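Local coordinates for nucleoporin nup120 (Schizosaccharomyces pombe, PDB 4GQ2), which serves as a structural component of the nuclear pore complex, in which nucleoporins can also dock transiently associated nuclear transport factors, at residues N295-L300 with L352-G357; Y575-L580 with R648-L653; K52-A57 with F79-L84; H892-S897 with S926-D931; D661-S666 with S780-E785. One frame throughout, in Å; residues are numbered along the deposited sequence.

Overall arrangement
From the N terminus, interaction 3 comes first: it closes a short loop between the end of helix 46-55 and the turn joining strands 73-79 and 83-88. Interaction 1 follows, where strand 297-302 of a four-stranded sheet packs on strand 346-354, an edge strand of the eight-stranded sheet that also holds an N-terminal strand. Interaction 2 crosses two helices in the helical part, and interaction 5 then links residues 661-666 to 780-785 over the longest loop of the five. Interaction 4 joins two loops near the C terminus. All five lie in series, none nested or crossing. Interactions 1 and 5 are nearest neighbours, about 7 Å between nearest atoms.

Interaction 1: residues N295-L300 with L352-G357; sequences NSFIAL and LISSEG
Leu352 reaches across from its strand and sets one methyl, CD2, into the angle between Phe297 and Ala299. Leu352 CD2 sits 3.8 Å from Ala299 CB. On the other side Phe297 CB is 4.1 Å from Leu352 CD2. The same methyl rests against the main chain as well, with Leu352 CD2 3.7 Å from Ala299 N. CG of Leu352 stands opposite its own backbone N (chi1 175°), which carries CD2 out to the other strand. Phe297 is the second large contributor. Besides meeting the leucine through CB, Phe297 brings CD2 of its ring to 4.3 Å from Ser354 OG, a loose approach. That hydroxyl is hydrogen-bonded to Asp291. The ring is met edge-to-face by Phe362. The axes of 297-300 and 352-354 come within 8.1 Å, at 147°, too far for backbone pairing: each strand belongs to its own sheet, 297-302 to a four-stranded one and 346-354 to the edge of the eight-stranded one, as adjoining blades pack in a beta-propeller. With every touching residue buried and apolar carbon doing nearly all the touching, the seam between the sheets is probably held by side-chain packing against the neighbouring strand and exclusion of water.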
# COMPACT_ATOMS: atom_id res chain seq x y z
N ASN A 295 16.06 -39.86 8.40
CA ASN A 295 14.87 -40.72 8.36
C ASN A 295 15.13 -41.95 9.22
O ASN A 295 15.51 -43.00 8.71
CB ASN A 295 14.53 -41.13 6.93
CG ASN A 295 14.17 -39.95 6.04
OD1 ASN A 295 13.71 -38.91 6.52
ND2 ASN A 295 14.36 -40.11 4.74
N SER A 296 14.93 -41.79 10.52
CA SER A 296 15.37 -42.77 11.51
C SER A 296 14.48 -42.71 12.75
O SER A 296 14.41 -43.68 13.52
CB SER A 296 16.84 -42.51 11.88
OG SER A 296 17.37 -43.54 12.70
N PHE A 297 13.81 -41.58 12.95
CA PHE A 297 12.87 -41.41 14.06
C PHE A 297 11.45 -41.28 13.54
O PHE A 297 11.22 -40.80 12.44
CB PHE A 297 13.24 -40.21 14.92
CG PHE A 297 14.59 -40.30 15.55
CD1 PHE A 297 14.74 -40.89 16.80
CD2 PHE A 297 15.71 -39.79 14.91
CE1 PHE A 297 15.99 -40.97 17.39
CE2 PHE A 297 16.96 -39.87 15.49
CZ PHE A 297 17.10 -40.46 16.74
N ILE A 298 10.50 -41.72 14.37
CA ILE A 298 9.10 -41.77 14.00
C ILE A 298 8.27 -41.25 15.15
O ILE A 298 8.40 -41.72 16.28
CB ILE A 298 8.66 -43.22 13.67
CG1 ILE A 298 9.25 -43.66 12.33
CG2 ILE A 298 7.14 -43.34 13.63
CD1 ILE A 298 9.49 -45.15 12.24
N ALA A 299 7.41 -40.28 14.86
CA ALA A 299 6.43 -39.81 15.83
C ALA A 299 5.09 -40.48 15.54
O ALA A 299 4.71 -40.66 14.39
CB ALA A 299 6.31 -38.30 15.78
N LEU A 300 4.40 -40.85 16.61
CA LEU A 300 3.15 -41.59 16.51
C LEU A 300 2.13 -41.03 17.49
O LEU A 300 2.47 -40.72 18.64
CB LEU A 300 3.40 -43.09 16.75
CG LEU A 300 2.27 -44.04 17.19
CD1 LEU A 300 1.16 -44.16 16.16
CD2 LEU A 300 2.84 -45.41 17.53
N LEU A 352 7.96 -33.65 12.91
CA LEU A 352 9.01 -34.01 13.86
C LEU A 352 10.38 -33.60 13.32
O LEU A 352 10.70 -33.85 12.16
CB LEU A 352 8.97 -35.51 14.16
CG LEU A 352 10.06 -36.14 15.02
CD1 LEU A 352 9.94 -35.70 16.48
CD2 LEU A 352 10.00 -37.66 14.91
N ILE A 353 11.18 -32.97 14.18
CA ILE A 353 12.51 -32.48 13.80
C ILE A 353 13.55 -32.80 14.87
O ILE A 353 13.42 -32.37 16.02
CB ILE A 353 12.50 -30.95 13.51
CG1 ILE A 353 11.49 -30.59 12.41
CG2 ILE A 353 13.88 -30.45 13.12
CD1 ILE A 353 10.14 -30.15 12.92
N SER A 354 14.58 -33.56 14.50
CA SER A 354 15.74 -33.78 15.36
C SER A 354 16.87 -32.82 14.98
O SER A 354 17.00 -32.44 13.82
CB SER A 354 16.22 -35.24 15.30
OG SER A 354 16.55 -35.63 13.98
N SER A 355 17.69 -32.45 15.96
CA SER A 355 18.60 -31.31 15.81
C SER A 355 20.01 -31.62 15.29
O SER A 355 20.89 -30.74 15.31
CB SER A 355 18.67 -30.51 17.11
OG SER A 355 18.93 -31.36 18.22
N GLU A 356 20.23 -32.85 14.81
CA GLU A 356 21.54 -33.30 14.30
C GLU A 356 22.65 -33.37 15.36
O GLU A 356 23.67 -34.02 15.14
CB GLU A 356 22.01 -32.45 13.11
CG GLU A 356 21.30 -32.76 11.79
CD GLU A 356 21.56 -31.71 10.73
OE1 GLU A 356 21.28 -30.52 10.99
OE2 GLU A 356 22.01 -32.08 9.63
N GLY A 357 22.42 -32.71 16.49
CA GLY A 357 23.38 -32.72 17.60
C GLY A 357 22.78 -33.19 18.92
O GLY A 357 22.57 -32.39 19.83

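Interaction 2: residues Y575-L580 with R648-L653; sequences YQILDL and RDIDSL
Helices 575-580 and 648-653 cross almost at a right angle, 84° between their directions, with the axes 9.3 Å apart and Ile577 facing Ile650 near the crossing. These two isoleucines meet through their branch methyls: CG2 of Ile577 lies 3.4 Å from CG2 of Ile650, a close methyl pair. Ile577 has its CG2 opposite the backbone N and CG1 opposite the carbonyl carbon (chi1 -50°), which sends the longer arm the other way, to put CD1 3.8 Å from Asp649 CB. Only the aliphatic part of that aspartate takes part; its OD1 is hydrogen-bonded to Ser570. Leu653 fills the other side of the crossing with its two methyls divided between partners. Leu653 CD2 packs 3.7 Å from Leu578 CB and also approaches the backbone N of Tyr575, while Leu653 CD1 comes to 4.1 Å from Tyr575 CE1. The tyrosine starts out pointing away from the second helix, yet its ring swings back across the leucine, the two side chains crossing at about a right angle. Around this buried core, Phe696 of helix 672-703 touches both Leu578 and Ile650, Leu640 of helix 630-641 lies against Ile577, and Phe552 meets the Tyr575 ring edge-to-face, so helices 571-585 and 646-658 are packed into the wider helical bundle.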
# COMPACT_ATOMS: atom_id res chain seq x y z
N TYR A 575 8.72 -0.94 32.30
CA TYR A 575 7.49 -1.59 31.88
C TYR A 575 6.26 -0.79 32.31
O TYR A 575 5.36 -0.55 31.51
CB TYR A 575 7.42 -3.00 32.46
CG TYR A 575 8.16 -4.05 31.67
CD1 TYR A 575 9.28 -3.72 30.90
CD2 TYR A 575 7.77 -5.39 31.71
CE1 TYR A 575 9.97 -4.68 30.18
CE2 TYR A 575 8.45 -6.36 31.00
CZ TYR A 575 9.55 -6.00 30.23
OH TYR A 575 10.23 -6.96 29.52
N GLN A 576 6.26 -0.37 33.58
CA GLN A 576 5.16 0.41 34.14
C GLN A 576 4.89 1.70 33.36
O GLN A 576 3.73 2.02 33.11
CB GLN A 576 5.42 0.72 35.61
CG GLN A 576 5.38 -0.52 36.49
CD GLN A 576 5.70 -0.24 37.95
OE1 GLN A 576 6.37 0.74 38.29
NE2 GLN A 576 5.22 -1.11 38.82
N ILE A 577 5.95 2.41 32.99
CA ILE A 577 5.84 3.64 32.21
C ILE A 577 5.34 3.35 30.79
O ILE A 577 4.53 4.12 30.24
CB ILE A 577 7.17 4.42 32.14
CG1 ILE A 577 7.78 4.60 33.54
CG2 ILE A 577 6.95 5.79 31.49
CD1 ILE A 577 9.27 4.84 33.54
N LEU A 578 5.81 2.26 30.19
CA LEU A 578 5.33 1.85 28.87
C LEU A 578 3.81 1.68 28.90
O LEU A 578 3.11 2.19 28.02
CB LEU A 578 6.03 0.57 28.38
CG LEU A 578 5.65 -0.12 27.05
CD1 LEU A 578 4.48 -1.08 27.25
CD2 LEU A 578 5.38 0.85 25.90
N ASP A 579 3.30 1.00 29.93
CA ASP A 579 1.86 0.82 30.06
C ASP A 579 1.12 2.15 30.17
O ASP A 579 0.01 2.30 29.65
CB ASP A 579 1.52 -0.09 31.24
CG ASP A 579 0.06 -0.45 31.29
OD1 ASP A 579 -0.42 -1.18 30.40
OD2 ASP A 579 -0.63 0.00 32.23
N LEU A 580 1.75 3.12 30.85
CA LEU A 580 1.21 4.48 30.93
C LEU A 580 1.09 5.13 29.54
O LEU A 580 0.14 5.86 29.27
CB LEU A 580 2.07 5.35 31.86
CG LEU A 580 2.16 5.05 33.36
CD1 LEU A 580 3.03 6.08 34.06
CD2 LEU A 580 0.79 5.02 34.04
N ARG A 648 15.39 7.86 32.65
CA ARG A 648 16.42 6.87 32.36
C ARG A 648 15.76 5.53 32.03
O ARG A 648 16.18 4.85 31.10
CB ARG A 648 17.35 6.71 33.57
CG ARG A 648 18.56 5.81 33.34
CD ARG A 648 18.73 4.83 34.49
NE ARG A 648 18.82 5.49 35.80
CZ ARG A 648 18.51 4.92 36.96
NH1 ARG A 648 18.08 3.66 37.01
NH2 ARG A 648 18.62 5.61 38.09
N ASP A 649 14.73 5.18 32.80
CA ASP A 649 14.03 3.90 32.65
C ASP A 649 13.41 3.73 31.27
O ASP A 649 13.68 2.73 30.60
CB ASP A 649 12.94 3.75 33.73
CG ASP A 649 13.49 3.87 35.15
OD1 ASP A 649 14.73 3.92 35.32
OD2 ASP A 649 12.68 3.91 36.10
N ILE A 650 12.61 4.70 30.83
CA ILE A 650 12.04 4.61 29.47
C ILE A 650 13.08 4.76 28.38
O ILE A 650 12.97 4.12 27.35
CB ILE A 650 10.86 5.57 29.20
CG1 ILE A 650 11.00 6.87 29.99
CG2 ILE A 650 9.55 4.84 29.46
CD1 ILE A 650 9.94 7.90 29.68
N ASP A 651 14.09 5.59 28.63
CA ASP A 651 15.23 5.71 27.74
C ASP A 651 15.82 4.32 27.46
O ASP A 651 16.05 3.97 26.30
CB ASP A 651 16.29 6.64 28.34
CG ASP A 651 17.12 7.35 27.29
OD1 ASP A 651 17.78 6.67 26.48
OD2 ASP A 651 17.11 8.60 27.28
N SER A 652 16.04 3.54 28.51
CA SER A 652 16.57 2.18 28.39
C SER A 652 15.61 1.22 27.70
O SER A 652 16.02 0.43 26.85
CB SER A 652 16.96 1.62 29.77
OG SER A 652 18.02 2.37 30.34
N LEU A 653 14.33 1.29 28.09
CA LEU A 653 13.31 0.46 27.44
C LEU A 653 13.18 0.80 25.95
O LEU A 653 13.13 -0.11 25.12
CB LEU A 653 11.96 0.57 28.16
CG LEU A 653 10.86 -0.39 27.69
CD1 LEU A 653 11.35 -1.82 27.58
CD2 LEU A 653 9.66 -0.32 28.61

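Interaction 3: residues K52-A57 with F79-L84; sequences KKECVA and FQNRTL
Glu54 OE1 accepts a hydrogen bond from Asn81 ND2 at 2.7 Å, with an N-H...O angle of 158°. The donor stands above the carboxylate plane rather than in it, while the oxygen lies close to the plane of the amide, and the two flat groups are turned 78° against each other. A bend at chi2 (-83°) folds the glutamate back so that its carboxylate reaches the turn. Beside this pair, Ala57 CB sits over one face of the Phe79 ring, 4.1 Å from its centroid, a CH-pi contact, and Cys55 O approaches the ring edge, 3.4 Å from Phe79 CE2. Residues 79-84 span the turn between antiparallel strands 73-79 and 83-88 of a five-stranded sheet and the start of the latter strand; the end of helix 46-55 is laid against them. A water bridges the two sides: it donates to Val56 O and accepts from Gln80 N. Farther out, Thr83 OG1 lies suspiciously close to Asn81 OD1 in the model, a bond that would, if real, orient the amide, and Lys453 forms a salt bridge with Glu54 OE2. Replacing Glu54 by alanine is likely to leave the Asn81 amide nitrogen without this acceptor and cost Lys453 this carboxylate.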
# COMPACT_ATOMS: atom_id res chain seq x y z
N LYS A 52 -16.59 -21.44 -2.17
CA LYS A 52 -16.15 -22.73 -1.63
C LYS A 52 -15.72 -23.70 -2.70
O LYS A 52 -14.69 -24.39 -2.55
CB LYS A 52 -17.24 -23.36 -0.76
CG LYS A 52 -17.44 -22.66 0.59
CD LYS A 52 -18.27 -23.53 1.52
CE LYS A 52 -18.82 -22.72 2.68
NZ LYS A 52 -19.41 -23.60 3.74
N LYS A 53 -16.47 -23.76 -3.80
CA LYS A 53 -16.17 -24.72 -4.85
C LYS A 53 -14.88 -24.34 -5.56
O LYS A 53 -14.06 -25.21 -5.87
CB LYS A 53 -17.32 -24.81 -5.86
CG LYS A 53 -17.20 -25.97 -6.83
CD LYS A 53 -18.36 -26.02 -7.81
CE LYS A 53 -18.18 -27.16 -8.80
NZ LYS A 53 -19.25 -27.16 -9.84
N GLU A 54 -14.68 -23.04 -5.77
CA GLU A 54 -13.59 -22.55 -6.62
C GLU A 54 -12.31 -22.14 -5.88
O GLU A 54 -11.24 -22.15 -6.47
CB GLU A 54 -14.05 -21.38 -7.48
CG GLU A 54 -15.37 -21.61 -8.22
CD GLU A 54 -15.22 -22.37 -9.53
OE1 GLU A 54 -14.09 -22.47 -10.05
OE2 GLU A 54 -16.24 -22.85 -10.05
N CYS A 55 -12.42 -21.77 -4.60
CA CYS A 55 -11.34 -21.06 -3.91
C CYS A 55 -10.93 -21.62 -2.56
O CYS A 55 -9.95 -21.18 -1.99
CB CYS A 55 -11.71 -19.59 -3.71
SG CYS A 55 -12.35 -18.79 -5.19
N VAL A 56 -11.69 -22.58 -2.04
CA VAL A 56 -11.43 -23.13 -0.73
C VAL A 56 -10.96 -24.56 -0.93
O VAL A 56 -11.77 -25.45 -1.17
CB VAL A 56 -12.67 -23.08 0.18
CG1 VAL A 56 -12.36 -23.67 1.55
CG2 VAL A 56 -13.19 -21.65 0.32
N ALA A 57 -9.65 -24.77 -0.83
CA ALA A 57 -9.04 -26.08 -1.01
C ALA A 57 -9.52 -27.04 0.08
O ALA A 57 -9.82 -26.60 1.20
CB ALA A 57 -7.51 -25.96 -0.99
N PHE A 79 -9.07 -28.24 -5.38
CA PHE A 79 -10.36 -27.58 -5.23
C PHE A 79 -11.50 -28.39 -5.86
O PHE A 79 -11.28 -29.24 -6.72
CB PHE A 79 -10.30 -26.16 -5.84
CG PHE A 79 -9.19 -25.31 -5.28
CD1 PHE A 79 -7.91 -25.37 -5.82
CD2 PHE A 79 -9.43 -24.45 -4.21
CE1 PHE A 79 -6.88 -24.59 -5.29
CE2 PHE A 79 -8.41 -23.67 -3.68
CZ PHE A 79 -7.13 -23.74 -4.23
N GLN A 80 -12.73 -28.12 -5.42
CA GLN A 80 -13.89 -28.84 -5.93
C GLN A 80 -14.33 -28.40 -7.33
O GLN A 80 -15.38 -28.81 -7.81
CB GLN A 80 -15.04 -28.78 -4.92
CG GLN A 80 -14.86 -29.72 -3.74
CD GLN A 80 -16.02 -29.69 -2.77
OE1 GLN A 80 -16.41 -28.62 -2.28
NE2 GLN A 80 -16.56 -30.85 -2.46
N ASN A 81 -13.52 -27.57 -7.97
CA ASN A 81 -13.73 -27.25 -9.38
C ASN A 81 -12.81 -28.08 -10.28
O ASN A 81 -12.51 -27.69 -11.41
CB ASN A 81 -13.56 -25.74 -9.63
CG ASN A 81 -12.14 -25.25 -9.39
OD1 ASN A 81 -11.27 -26.00 -8.95
ND2 ASN A 81 -11.90 -23.99 -9.69
N ARG A 82 -12.38 -29.24 -9.77
CA ARG A 82 -11.54 -30.20 -10.50
C ARG A 82 -10.21 -29.59 -10.93
O ARG A 82 -9.77 -29.78 -12.07
CB ARG A 82 -12.28 -30.79 -11.71
CG ARG A 82 -13.59 -31.49 -11.38
CD ARG A 82 -14.27 -32.00 -12.64
NE ARG A 82 -15.72 -31.84 -12.55
CZ ARG A 82 -16.61 -32.50 -13.28
NH1 ARG A 82 -16.22 -33.39 -14.19
NH2 ARG A 82 -17.91 -32.27 -13.11
N THR A 83 -9.58 -28.86 -10.02
CA THR A 83 -8.28 -28.25 -10.30
C THR A 83 -7.23 -28.60 -9.25
O THR A 83 -7.57 -28.92 -8.10
CB THR A 83 -8.38 -26.71 -10.38
OG1 THR A 83 -8.82 -26.19 -9.12
CG2 THR A 83 -9.33 -26.26 -11.51
N LEU A 84 -5.97 -28.54 -9.67
CA LEU A 84 -4.82 -28.56 -8.77
C LEU A 84 -3.93 -27.37 -9.14
O LEU A 84 -3.49 -27.25 -10.29
CB LEU A 84 -4.07 -29.89 -8.88
CG LEU A 84 -2.57 -30.13 -8.60
CD1 LEU A 84 -2.03 -29.47 -7.34
CD2 LEU A 84 -2.31 -31.63 -8.54
O HOH W 1 -12.94 -26.53 -3.39

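Interaction 4: residues H892-S897 with S926-D931; sequences HQNLLS and SKETDD
Two backbone N-H groups grip Asn894 OD1 at once: Glu928 N at 2.8 Å and Thr929 N at 2.9 Å. The contact joins two loops in the C-terminal HEAT-repeat region, one leading into helix 895-909 and the other linking helix 913-925 to helix 932-949. Asn894 stands at the N-cap position of helix 895-909, but its side chain spends its bonding on the neighbouring loop instead of capping. The two donors use the oxygen differently. Thr929 N lies in the carbonyl plane, on a lone pair, though its N-H...O angle is a bent 132°; Glu928 N comes in straighter, at 160°, but tilted from that plane. At the other end of the amide, Asn894 ND2 donates to Thr929 O at 2.7 Å, with the acceptor close to the amide plane, so three bonds hold the amide edge-on to the backbone of 928-929 and fix its rotation. CG of Asn894 lies beside its own backbone N (chi1 -71°), which turns the amide toward this loop.

Waters extend the link to the first turn of the helix. One accepts from Ser897 N and donates to Ser926 O; a second accepts from Leu896 N and is weakly bonded to Glu928 OE2. Asp931, whose OD1 caps Leu934 N at the start of helix 932-949, brings its CB near the Asn894 amide. Ser897 OG bonds to Ala923 O, and beside it the Leu896 methyl CD1 rests 3.8 Å from Ser926 OG, itself hydrogen-bonded to Leu922 O.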
# COMPACT_ATOMS: atom_id res chain seq x y z
N HIS A 892 37.07 18.46 -10.86
CA HIS A 892 36.41 18.87 -9.62
C HIS A 892 36.67 20.30 -9.24
O HIS A 892 36.85 20.64 -8.06
CB HIS A 892 36.73 17.89 -8.49
CG HIS A 892 36.35 16.46 -8.82
ND1 HIS A 892 35.24 15.88 -8.34
CD2 HIS A 892 36.96 15.52 -9.65
CE1 HIS A 892 35.15 14.62 -8.81
NE2 HIS A 892 36.20 14.40 -9.61
N GLN A 893 36.68 21.16 -10.26
CA GLN A 893 36.88 22.59 -10.11
C GLN A 893 35.69 23.28 -10.73
O GLN A 893 35.05 22.73 -11.63
CB GLN A 893 38.14 23.01 -10.87
CG GLN A 893 39.10 23.88 -10.08
CD GLN A 893 40.26 23.08 -9.52
OE1 GLN A 893 41.41 23.30 -9.89
NE2 GLN A 893 39.96 22.14 -8.62
N ASN A 894 35.40 24.49 -10.26
CA ASN A 894 34.24 25.27 -10.72
C ASN A 894 32.97 24.45 -10.59
O ASN A 894 32.24 24.24 -11.57
CB ASN A 894 34.43 25.72 -12.17
CG ASN A 894 35.49 26.80 -12.33
OD1 ASN A 894 35.48 27.80 -11.62
ND2 ASN A 894 36.38 26.60 -13.29
N LEU A 895 32.72 23.97 -9.38
CA LEU A 895 31.66 23.00 -9.17
C LEU A 895 30.26 23.62 -9.31
O LEU A 895 29.36 22.98 -9.85
CB LEU A 895 31.85 22.27 -7.83
CG LEU A 895 33.11 21.40 -7.72
CD1 LEU A 895 33.35 20.92 -6.28
CD2 LEU A 895 33.06 20.22 -8.68
N LEU A 896 30.10 24.86 -8.86
CA LEU A 896 28.83 25.56 -9.04
C LEU A 896 28.46 25.55 -10.51
O LEU A 896 27.35 25.13 -10.87
CB LEU A 896 28.88 27.01 -8.53
CG LEU A 896 27.70 27.52 -7.68
CD1 LEU A 896 27.56 29.04 -7.75
CD2 LEU A 896 26.37 26.86 -8.04
N SER A 897 29.39 25.98 -11.36
CA SER A 897 29.20 26.00 -12.81
C SER A 897 28.86 24.62 -13.36
O SER A 897 27.95 24.49 -14.19
CB SER A 897 30.44 26.55 -13.52
OG SER A 897 30.52 27.96 -13.38
N SER A 926 28.95 31.74 -13.26
CA SER A 926 29.38 31.13 -11.98
C SER A 926 30.84 30.65 -11.89
O SER A 926 31.27 30.19 -10.83
CB SER A 926 28.44 29.98 -11.60
OG SER A 926 27.14 30.46 -11.28
N LYS A 927 31.58 30.75 -12.99
CA LYS A 927 32.99 30.32 -13.02
C LYS A 927 33.81 31.12 -12.02
O LYS A 927 33.63 32.33 -11.88
CB LYS A 927 33.58 30.47 -14.43
CG LYS A 927 32.76 29.84 -15.55
CD LYS A 927 33.55 29.66 -16.83
CE LYS A 927 33.87 30.98 -17.53
NZ LYS A 927 32.80 31.42 -18.47
N GLU A 928 34.69 30.43 -11.29
CA GLU A 928 35.56 31.08 -10.32
C GLU A 928 37.05 30.92 -10.68
O GLU A 928 37.90 31.64 -10.16
CB GLU A 928 35.28 30.55 -8.91
CG GLU A 928 35.69 29.10 -8.68
CD GLU A 928 35.09 28.50 -7.42
OE1 GLU A 928 34.59 29.25 -6.56
OE2 GLU A 928 35.12 27.25 -7.30
N THR A 929 37.33 29.99 -11.58
CA THR A 929 38.69 29.59 -11.94
C THR A 929 38.77 29.30 -13.43
O THR A 929 37.87 28.69 -14.00
CB THR A 929 39.12 28.36 -11.11
OG1 THR A 929 39.44 28.78 -9.78
CG2 THR A 929 40.34 27.66 -11.71
N ASP A 930 39.86 29.74 -14.06
CA ASP A 930 40.07 29.56 -15.50
C ASP A 930 40.11 28.09 -15.90
O ASP A 930 40.84 27.28 -15.32
CB ASP A 930 41.35 30.26 -15.96
CG ASP A 930 41.28 31.77 -15.76
OD1 ASP A 930 41.16 32.22 -14.60
OD2 ASP A 930 41.35 32.51 -16.76
N ASP A 931 39.28 27.75 -16.89
CA ASP A 931 39.22 26.43 -17.51
C ASP A 931 38.65 26.66 -18.90
O ASP A 931 37.46 26.99 -19.05
CB ASP A 931 38.33 25.48 -16.70
CG ASP A 931 38.40 24.03 -17.18
OD1 ASP A 931 38.34 23.78 -18.41
OD2 ASP A 931 38.48 23.13 -16.32
O HOH W 2 32.31 26.65 -7.82
O HOH W 3 31.66 27.44 -10.53

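Interaction 5: residues D661-S666 with S780-E785; sequences DIYNHS and SECFSE
With CG opposite the carbonyl carbon in both residues (chi1 -48° for Asn664, -75° for Phe783), the asparagine amide and the phenylalanine ring are brought into a stack, their planes only 5° apart. Asn664 CB lies over one face of the ring, offset toward its rim and 3.6 Å from the centroid, a CH-pi contact, while CG of the amide is 3.4 Å from CD2 of Phe783. Asn664 OD1 turns back to accept from Phe783 N at 3.2 Å, so ring and backbone of one residue are held by one side chain. A glycine in place of Asn664 would probably leave Phe783 N without this acceptor and its ring face without the group now lying on it. Along the backbone, Glu781 N donates to Asn664 O at 2.8 Å. Beyond that pair Ser666 OG donates to Glu781 OE2 at 3.1 Å, meeting the carboxylate on its anti side. On the other flank Cys782 SG comes at the edge of the Tyr663 ring, 3.6 Å from CE1, a sulfur-aromatic contact; helix 790-803 packs against the same tyrosine through Ala793 and Ile796. Asn664 with Glu781 is a hydrogen-bonded antiparallel pair and His665 with Ser780 a non-hydrogen-bonded one: a two-stranded antiparallel ribbon that ties together loops more than a hundred residues apart in the sequence, in an otherwise helical region.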
# COMPACT_ATOMS: atom_id res chain seq x y z
N ASP A 661 19.84 -6.98 16.04
CA ASP A 661 21.02 -7.53 15.38
C ASP A 661 21.06 -7.18 13.90
O ASP A 661 20.05 -6.77 13.31
CB ASP A 661 21.08 -9.06 15.55
CG ASP A 661 22.18 -9.50 16.49
OD1 ASP A 661 23.01 -8.66 16.89
OD2 ASP A 661 22.23 -10.71 16.81
N ILE A 662 22.22 -7.34 13.29
CA ILE A 662 22.33 -7.18 11.85
C ILE A 662 22.89 -8.46 11.25
O ILE A 662 23.91 -8.99 11.70
CB ILE A 662 23.13 -5.91 11.44
CG1 ILE A 662 22.89 -5.58 9.96
CG2 ILE A 662 24.62 -6.07 11.76
CD1 ILE A 662 23.29 -4.18 9.55
N TYR A 663 22.17 -8.99 10.26
CA TYR A 663 22.64 -10.15 9.54
C TYR A 663 23.38 -9.71 8.30
O TYR A 663 23.40 -8.52 7.96
CB TYR A 663 21.48 -11.09 9.21
CG TYR A 663 21.01 -11.85 10.42
CD1 TYR A 663 21.58 -13.07 10.77
CD2 TYR A 663 20.01 -11.34 11.24
CE1 TYR A 663 21.16 -13.76 11.90
CE2 TYR A 663 19.58 -12.03 12.37
CZ TYR A 663 20.16 -13.24 12.69
OH TYR A 663 19.74 -13.92 13.80
N ASN A 664 24.02 -10.67 7.63
CA ASN A 664 24.80 -10.37 6.45
C ASN A 664 23.89 -9.99 5.29
O ASN A 664 22.97 -10.73 4.95
CB ASN A 664 25.68 -11.56 6.10
CG ASN A 664 26.44 -12.11 7.30
OD1 ASN A 664 26.04 -13.11 7.90
ND2 ASN A 664 27.54 -11.45 7.67
N HIS A 665 24.14 -8.81 4.72
CA HIS A 665 23.47 -8.39 3.50
C HIS A 665 23.85 -9.32 2.39
O HIS A 665 25.01 -9.73 2.28
CB HIS A 665 23.85 -6.97 3.14
CG HIS A 665 23.19 -6.47 1.87
ND1 HIS A 665 21.89 -6.13 1.82
CD2 HIS A 665 23.70 -6.27 0.59
CE1 HIS A 665 21.58 -5.73 0.58
NE2 HIS A 665 22.70 -5.81 -0.17
N SER A 666 22.88 -9.67 1.55
CA SER A 666 23.07 -10.76 0.60
C SER A 666 23.22 -10.36 -0.85
O SER A 666 22.78 -9.29 -1.27
CB SER A 666 21.95 -11.78 0.72
OG SER A 666 22.00 -12.70 -0.36
N SER A 780 18.73 -10.30 3.13
CA SER A 780 19.82 -10.71 3.99
C SER A 780 19.81 -12.19 4.33
O SER A 780 18.76 -12.85 4.32
CB SER A 780 19.82 -9.88 5.28
OG SER A 780 20.13 -8.53 5.00
N GLU A 781 21.00 -12.71 4.64
CA GLU A 781 21.15 -14.09 5.04
C GLU A 781 22.01 -14.20 6.27
O GLU A 781 22.80 -13.30 6.57
CB GLU A 781 21.77 -14.90 3.90
CG GLU A 781 20.76 -15.32 2.85
CD GLU A 781 21.41 -16.07 1.71
OE1 GLU A 781 21.14 -17.28 1.58
OE2 GLU A 781 22.20 -15.45 0.96
N CYS A 782 21.82 -15.30 7.01
CA CYS A 782 22.69 -15.65 8.12
C CYS A 782 23.76 -16.58 7.57
O CYS A 782 23.49 -17.74 7.26
CB CYS A 782 21.90 -16.35 9.23
SG CYS A 782 22.85 -16.70 10.73
N PHE A 783 24.98 -16.06 7.43
CA PHE A 783 26.05 -16.82 6.76
C PHE A 783 26.59 -18.00 7.58
O PHE A 783 26.81 -19.08 7.03
CB PHE A 783 27.20 -15.90 6.30
CG PHE A 783 26.88 -15.08 5.06
CD1 PHE A 783 25.82 -15.42 4.22
CD2 PHE A 783 27.67 -13.98 4.73
CE1 PHE A 783 25.54 -14.66 3.09
CE2 PHE A 783 27.40 -13.23 3.59
CZ PHE A 783 26.33 -13.57 2.78
N SER A 784 26.77 -17.80 8.88
CA SER A 784 27.33 -18.84 9.74
C SER A 784 26.36 -19.99 10.03
O SER A 784 26.77 -21.15 10.14
CB SER A 784 27.86 -18.25 11.06
OG SER A 784 26.84 -17.55 11.75
N GLU A 785 25.07 -19.66 10.14
CA GLU A 785 24.06 -20.62 10.59
C GLU A 785 22.91 -20.83 9.60
O GLU A 785 22.27 -19.88 9.16
CB GLU A 785 23.53 -20.21 11.97
CG GLU A 785 22.65 -21.25 12.64
CD GLU A 785 23.33 -22.60 12.80
OE1 GLU A 785 24.45 -22.65 13.36
OE2 GLU A 785 22.74 -23.61 12.35